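Long-range contact in pseudoalteromonas arctica PAMC 21717 (Pseudoalteromonas arctica, PDB 5YL7), which probably hydrolyses peptide bonds as a cold-active serine protease of the subtilase family: residues A200-N214 with G229-D241. Residues are numbered along the deposited sequence; the frame is centred on the assembly and turned at random.
Sequences AGNDNDNSANYNPGN and GRAYYSNYGSNID. With CA (calcium ion), chain F.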
loop_
_atom_site.group_PDB
_atom_site.type_symbol
_atom_site.label_atom_id
_atom_site.label_comp_id
_atom_site.label_asym_id
_atom_site.label_seq_id
_atom_site.Cartn_x
_atom_site.Cartn_y
_atom_site.Cartn_z
ATOM N N ALA A 200 -6.680 6.694 2.612
ATOM C CA ALA A 200 -7.854 7.434 3.234
ATOM C C ALA A 200 -9.093 7.184 2.539
ATOM O O ALA A 200 -10.201 7.539 3.139
ATOM C CB ALA A 200 -7.560 8.897 3.238
ATOM N N GLY A 201 -9.155 6.635 1.345
ATOM C CA GLY A 201 -10.378 6.375 0.582
ATOM C C GLY A 201 -10.633 7.371 -0.540
ATOM O O GLY A 201 -10.039 8.419 -0.620
ATOM N N ASN A 202 -11.561 7.014 -1.418
ATOM C CA ASN A 202 -11.706 7.586 -2.763
ATOM C C ASN A 202 -13.115 8.110 -2.981
ATOM O O ASN A 202 -13.602 8.055 -4.113
ATOM C CB ASN A 202 -11.362 6.609 -3.840
ATOM C CG ASN A 202 -10.002 5.984 -3.665
ATOM O OD1 ASN A 202 -9.008 6.594 -3.152
ATOM N ND2 ASN A 202 -9.868 4.726 -4.120
ATOM N N ASP A 203 -13.699 8.677 -1.973
ATOM C CA ASP A 203 -15.115 9.159 -2.032
ATOM C C ASP A 203 -15.199 10.626 -2.201
ATOM O O ASP A 203 -16.329 11.209 -2.103
ATOM C CB ASP A 203 -15.800 8.664 -0.714
ATOM C CG ASP A 203 -15.334 7.167 -0.304
ATOM O OD1 ASP A 203 -16.095 6.348 -0.859
ATOM O OD2 ASP A 203 -14.292 6.763 0.466
ATOM N N ASN A 204 -14.141 11.414 -2.339
ATOM C CA ASN A 204 -14.176 12.826 -2.384
ATOM C C ASN A 204 -15.010 13.318 -1.206
ATOM O O ASN A 204 -15.859 14.247 -1.365
ATOM C CB ASN A 204 -14.723 13.397 -3.723
ATOM C CG ASN A 204 -14.631 14.848 -3.813
ATOM O OD1 ASN A 204 -13.797 15.537 -3.279
ATOM N ND2 ASN A 204 -15.630 15.460 -4.575
ATOM N N ASP A 205 -14.704 12.827 -0.014
ATOM C CA ASP A 205 -15.540 13.112 1.133
ATOM C C ASP A 205 -14.637 13.209 2.357
ATOM O O ASP A 205 -13.436 12.973 2.355
ATOM C CB ASP A 205 -16.600 12.004 1.270
ATOM C CG ASP A 205 -17.797 12.305 2.263
ATOM O OD1 ASP A 205 -17.981 13.429 2.594
ATOM O OD2 ASP A 205 -18.383 11.267 2.530
ATOM N N ASN A 206 -15.257 13.537 3.481
ATOM C CA ASN A 206 -14.559 13.682 4.786
ATOM C C ASN A 206 -14.052 12.354 5.286
ATOM O O ASN A 206 -14.734 11.355 5.542
ATOM C CB ASN A 206 -15.568 14.254 5.800
ATOM C CG ASN A 206 -15.034 14.510 7.172
ATOM O OD1 ASN A 206 -13.892 14.218 7.480
ATOM N ND2 ASN A 206 -15.933 15.057 8.048
ATOM N N SER A 207 -12.733 12.265 5.443
ATOM C CA SER A 207 -12.013 11.095 5.857
ATOM C C SER A 207 -12.315 10.645 7.254
ATOM O O SER A 207 -12.059 9.517 7.563
ATOM C CB SER A 207 -10.515 11.363 5.679
ATOM O OG SER A 207 -10.094 12.438 6.475
ATOM N N ALA A 208 -12.997 11.487 8.039
ATOM C CA ALA A 208 -13.492 11.062 9.374
ATOM C C ALA A 208 -14.389 9.902 9.271
ATOM O O ALA A 208 -14.526 9.106 10.217
ATOM C CB ALA A 208 -14.252 12.197 10.030
ATOM N N ASN A 209 -15.060 9.667 8.142
ATOM C CA ASN A 209 -16.076 8.685 8.040
ATOM C C ASN A 209 -15.800 7.478 7.217
ATOM O O ASN A 209 -16.666 6.724 6.798
ATOM C CB ASN A 209 -17.329 9.399 7.518
ATOM C CG ASN A 209 -17.784 10.484 8.520
ATOM O OD1 ASN A 209 -17.708 10.268 9.775
ATOM N ND2 ASN A 209 -18.150 11.600 7.996
ATOM N N TYR A 210 -14.505 7.173 7.094
ATOM C CA TYR A 210 -13.987 6.095 6.299
ATOM C C TYR A 210 -12.899 5.328 7.093
ATOM O O TYR A 210 -11.980 5.967 7.602
ATOM C CB TYR A 210 -13.476 6.553 4.927
ATOM C CG TYR A 210 -14.586 7.139 4.099
ATOM C CD1 TYR A 210 -15.452 6.312 3.386
ATOM C CD2 TYR A 210 -14.933 8.442 4.192
ATOM C CE1 TYR A 210 -16.531 6.886 2.719
ATOM C CE2 TYR A 210 -16.045 9.022 3.540
ATOM C CZ TYR A 210 -16.769 8.160 2.791
ATOM O OH TYR A 210 -17.870 8.684 2.051
ATOM N N ASN A 211 -13.081 4.051 7.207
ATOM C CA ASN A 211 -12.203 3.175 7.984
ATOM C C ASN A 211 -11.326 2.331 7.067
ATOM O O ASN A 211 -11.790 2.038 5.923
ATOM C CB ASN A 211 -13.058 2.269 8.962
ATOM C CG ASN A 211 -13.999 1.369 8.261
ATOM O OD1 ASN A 211 -13.620 0.331 7.744
ATOM N ND2 ASN A 211 -15.222 1.799 8.140
ATOM N N PRO A 212 -10.209 1.794 7.467
ATOM C CA PRO A 212 -9.594 2.010 8.785
ATOM C C PRO A 212 -8.756 3.264 8.866
ATOM O O PRO A 212 -8.107 3.499 9.900
ATOM C CB PRO A 212 -8.736 0.748 8.953
ATOM C CG PRO A 212 -8.333 0.384 7.523
ATOM C CD PRO A 212 -9.547 0.721 6.696
ATOM N N GLY A 213 -8.810 4.165 7.892
ATOM C CA GLY A 213 -8.045 5.351 7.994
ATOM C C GLY A 213 -8.380 6.266 9.127
ATOM O O GLY A 213 -7.580 7.047 9.620
ATOM N N ASN A 214 -9.660 6.189 9.582
ATOM C CA ASN A 214 -10.168 6.909 10.742
ATOM C C ASN A 214 -9.873 6.226 12.053
ATOM O O ASN A 214 -10.253 6.768 13.107
ATOM C CB ASN A 214 -11.657 7.215 10.558
ATOM C CG ASN A 214 -12.518 5.996 10.543
ATOM O OD1 ASN A 214 -12.038 4.870 10.655
ATOM N ND2 ASN A 214 -13.855 6.197 10.390
ATOM N N GLY A 229 -1.622 18.531 -6.602
ATOM C CA GLY A 229 -2.818 18.908 -5.885
ATOM C C GLY A 229 -3.663 17.709 -5.607
ATOM O O GLY A 229 -3.452 16.623 -6.147
ATOM N N ARG A 230 -4.743 17.915 -4.831
ATOM C CA ARG A 230 -5.554 16.780 -4.433
ATOM C C ARG A 230 -6.091 16.033 -5.597
ATOM O O ARG A 230 -6.697 16.606 -6.536
ATOM C CB ARG A 230 -6.750 17.240 -3.527
ATOM C CG ARG A 230 -7.441 16.062 -2.870
ATOM C CD ARG A 230 -8.431 16.506 -1.820
ATOM N NE ARG A 230 -9.505 17.352 -2.331
ATOM C CZ ARG A 230 -10.608 16.962 -2.911
ATOM N NH1 ARG A 230 -10.946 15.726 -3.085
ATOM N NH2 ARG A 230 -11.501 17.945 -3.281
ATOM N N ALA A 231 -5.949 14.723 -5.670
ATOM C CA ALA A 231 -6.611 13.943 -6.708
ATOM C C ALA A 231 -8.085 14.047 -6.528
ATOM O O ALA A 231 -8.589 14.046 -5.411
ATOM C CB ALA A 231 -6.133 12.469 -6.608
ATOM N N TYR A 232 -8.831 14.145 -7.644
ATOM C CA TYR A 232 -10.253 14.494 -7.557
ATOM C C TYR A 232 -11.035 13.600 -6.653
ATOM O O TYR A 232 -12.031 14.058 -6.031
ATOM C CB TYR A 232 -10.882 14.508 -8.956
ATOM C CG TYR A 232 -10.774 13.231 -9.735
ATOM C CD1 TYR A 232 -11.717 12.231 -9.656
ATOM C CD2 TYR A 232 -9.682 12.988 -10.607
ATOM C CE1 TYR A 232 -11.646 11.091 -10.408
ATOM C CE2 TYR A 232 -9.589 11.890 -11.368
ATOM C CZ TYR A 232 -10.561 10.915 -11.290
ATOM O OH TYR A 232 -10.553 9.748 -12.076
ATOM N N TYR A 233 -10.726 12.325 -6.536
ATOM C CA TYR A 233 -11.465 11.361 -5.753
ATOM C C TYR A 233 -11.005 11.313 -4.274
ATOM O O TYR A 233 -11.653 10.598 -3.519
ATOM C CB TYR A 233 -11.309 9.950 -6.368
ATOM C CG TYR A 233 -9.851 9.562 -6.497
ATOM C CD1 TYR A 233 -9.115 9.192 -5.381
ATOM C CD2 TYR A 233 -9.136 9.667 -7.698
ATOM C CE1 TYR A 233 -7.751 8.972 -5.460
ATOM C CE2 TYR A 233 -7.811 9.442 -7.783
ATOM C CZ TYR A 233 -7.079 9.156 -6.672
ATOM O OH TYR A 233 -5.716 8.930 -6.703
ATOM N N SER A 234 -9.890 11.943 -3.942
ATOM C CA SER A 234 -9.331 11.629 -2.624
ATOM C C SER A 234 -10.200 12.154 -1.524
ATOM O O SER A 234 -10.645 13.309 -1.519
ATOM C CB SER A 234 -8.003 12.312 -2.536
ATOM O OG SER A 234 -7.349 11.876 -1.280
ATOM N N ASN A 235 -10.379 11.354 -0.488
ATOM C CA ASN A 235 -10.894 11.863 0.778
ATOM C C ASN A 235 -9.934 12.833 1.383
ATOM O O ASN A 235 -8.733 12.897 1.019
ATOM C CB ASN A 235 -11.249 10.716 1.703
ATOM C CG ASN A 235 -12.429 9.897 1.277
ATOM O OD1 ASN A 235 -13.248 10.319 0.454
ATOM N ND2 ASN A 235 -12.543 8.677 1.814
ATOM N N TYR A 236 -10.434 13.590 2.336
ATOM C CA TYR A 236 -9.690 14.707 2.917
ATOM C C TYR A 236 -10.302 15.040 4.293
ATOM O O TYR A 236 -11.447 14.646 4.491
ATOM C CB TYR A 236 -9.725 15.966 1.988
ATOM C CG TYR A 236 -11.091 16.423 1.693
ATOM C CD1 TYR A 236 -11.903 17.107 2.658
ATOM C CD2 TYR A 236 -11.770 15.952 0.554
ATOM C CE1 TYR A 236 -13.280 17.387 2.444
ATOM C CE2 TYR A 236 -13.086 16.290 0.275
ATOM C CZ TYR A 236 -13.846 16.914 1.242
ATOM O OH TYR A 236 -15.212 17.129 0.942
ATOM N N GLY A 237 -9.574 15.668 5.149
ATOM C CA GLY A 237 -10.096 16.001 6.504
ATOM C C GLY A 237 -9.022 16.050 7.505
ATOM O O GLY A 237 -7.811 15.854 7.197
ATOM N N SER A 238 -9.427 16.287 8.757
ATOM C CA SER A 238 -8.476 16.476 9.803
ATOM C C SER A 238 -7.615 15.261 10.148
ATOM O O SER A 238 -6.469 15.457 10.547
ATOM C CB SER A 238 -9.224 16.905 11.113
ATOM O OG SER A 238 -10.064 18.009 10.874
ATOM N N ASN A 239 -8.116 14.064 9.909
ATOM C CA ASN A 239 -7.358 12.904 10.234
ATOM C C ASN A 239 -6.393 12.485 9.123
ATOM O O ASN A 239 -5.634 11.531 9.299
ATOM C CB ASN A 239 -8.221 11.728 10.657
ATOM C CG ASN A 239 -9.007 11.108 9.575
ATOM O OD1 ASN A 239 -8.645 11.245 8.370
ATOM N ND2 ASN A 239 -10.036 10.346 9.854
ATOM N N ILE A 240 -6.282 13.227 8.041
ATOM C CA ILE A 240 -5.207 12.936 7.033
ATOM C C ILE A 240 -3.933 13.398 7.683
ATOM O O ILE A 240 -3.816 14.546 8.203
ATOM C CB ILE A 240 -5.432 13.726 5.752
ATOM C CG1 ILE A 240 -6.792 13.318 5.066
ATOM C CG2 ILE A 240 -4.275 13.453 4.790
ATOM C CD1 ILE A 240 -6.964 11.962 4.634
ATOM N N ASP A 241 -2.916 12.513 7.638
ATOM C CA ASP A 241 -1.615 12.878 8.153
ATOM C C ASP A 241 -0.732 13.485 7.141
ATOM O O ASP A 241 -0.013 14.504 7.366
ATOM C CB ASP A 241 -0.954 11.621 8.731
ATOM C CG ASP A 241 -1.718 11.105 9.922
ATOM O OD1 ASP A 241 -1.867 11.907 10.926
ATOM O OD2 ASP A 241 -2.185 9.947 9.981
HETATM CA CA CA F . -2.497 9.621 12.350
HETATM O O HOH W 1 -16.677 16.589 -0.964
HETATM O O HOH W 2 -14.684 17.959 -2.513
HETATM O O HOH W 3 -12.412 15.916 9.047
HETATM O O HOH W 4 -10.372 9.642 12.760
HETATM O O HOH W 5 -4.706 10.325 11.553
HETATM O O HOH W 6 -3.945 12.081 12.080
HETATM O O HOH W 7 -2.728 11.347 13.975
HETATM O O HOH W 8 -4.371 8.242 13.361
HETATM O O HOH W 9 -1.722 8.445 14.448
#
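Beside Asn202, probably the counterpart of the oxyanion-hole asparagine of subtilisins, Asn235 plugs into loop 200-205, joining two loops that leave the carboxyl ends of neighbouring parallel strands, 195-199 and 219-224. Its amide suits the place because it both gives and takes: Asn235 ND2 donates to Ala200 O (2.9 Å) and to the anti lone pair of Asp203 OD2, while Asn235 OD1 accepts Asp203 N (3.0 Å) and Asp205 N (2.9 Å) from opposite faces of its plane. With CG anti to the carbonyl carbon (chi1 -69°), ND2 also lies over one face of the Tyr210 ring. Without the amide, as in an alanine, Ala200 O, Asp203 OD2 and the N-H groups of Asp203 and Asp205 would probably lose these partners. Gly201 is required: at its backbone angles a CB would jam against Ala200 O, and would strike Asn235 ND2. Farther along 200-214, Asp205 O and Ser207 N pair with the Tyr236 backbone, and Ser207 OG donates to Asn239 OD1 (2.7 Å), near calcium ligand Asp241. Arg230 NH1, also bonded to Ser234 O, grips Asn204 OD1 (2.9 Å), guanidinium and amide planes 11° apart. Asn202 OD1 hydrogen-bonds Thr280 OG1, consistent with the active-site loops of the subtilisin-like alpha/beta fold.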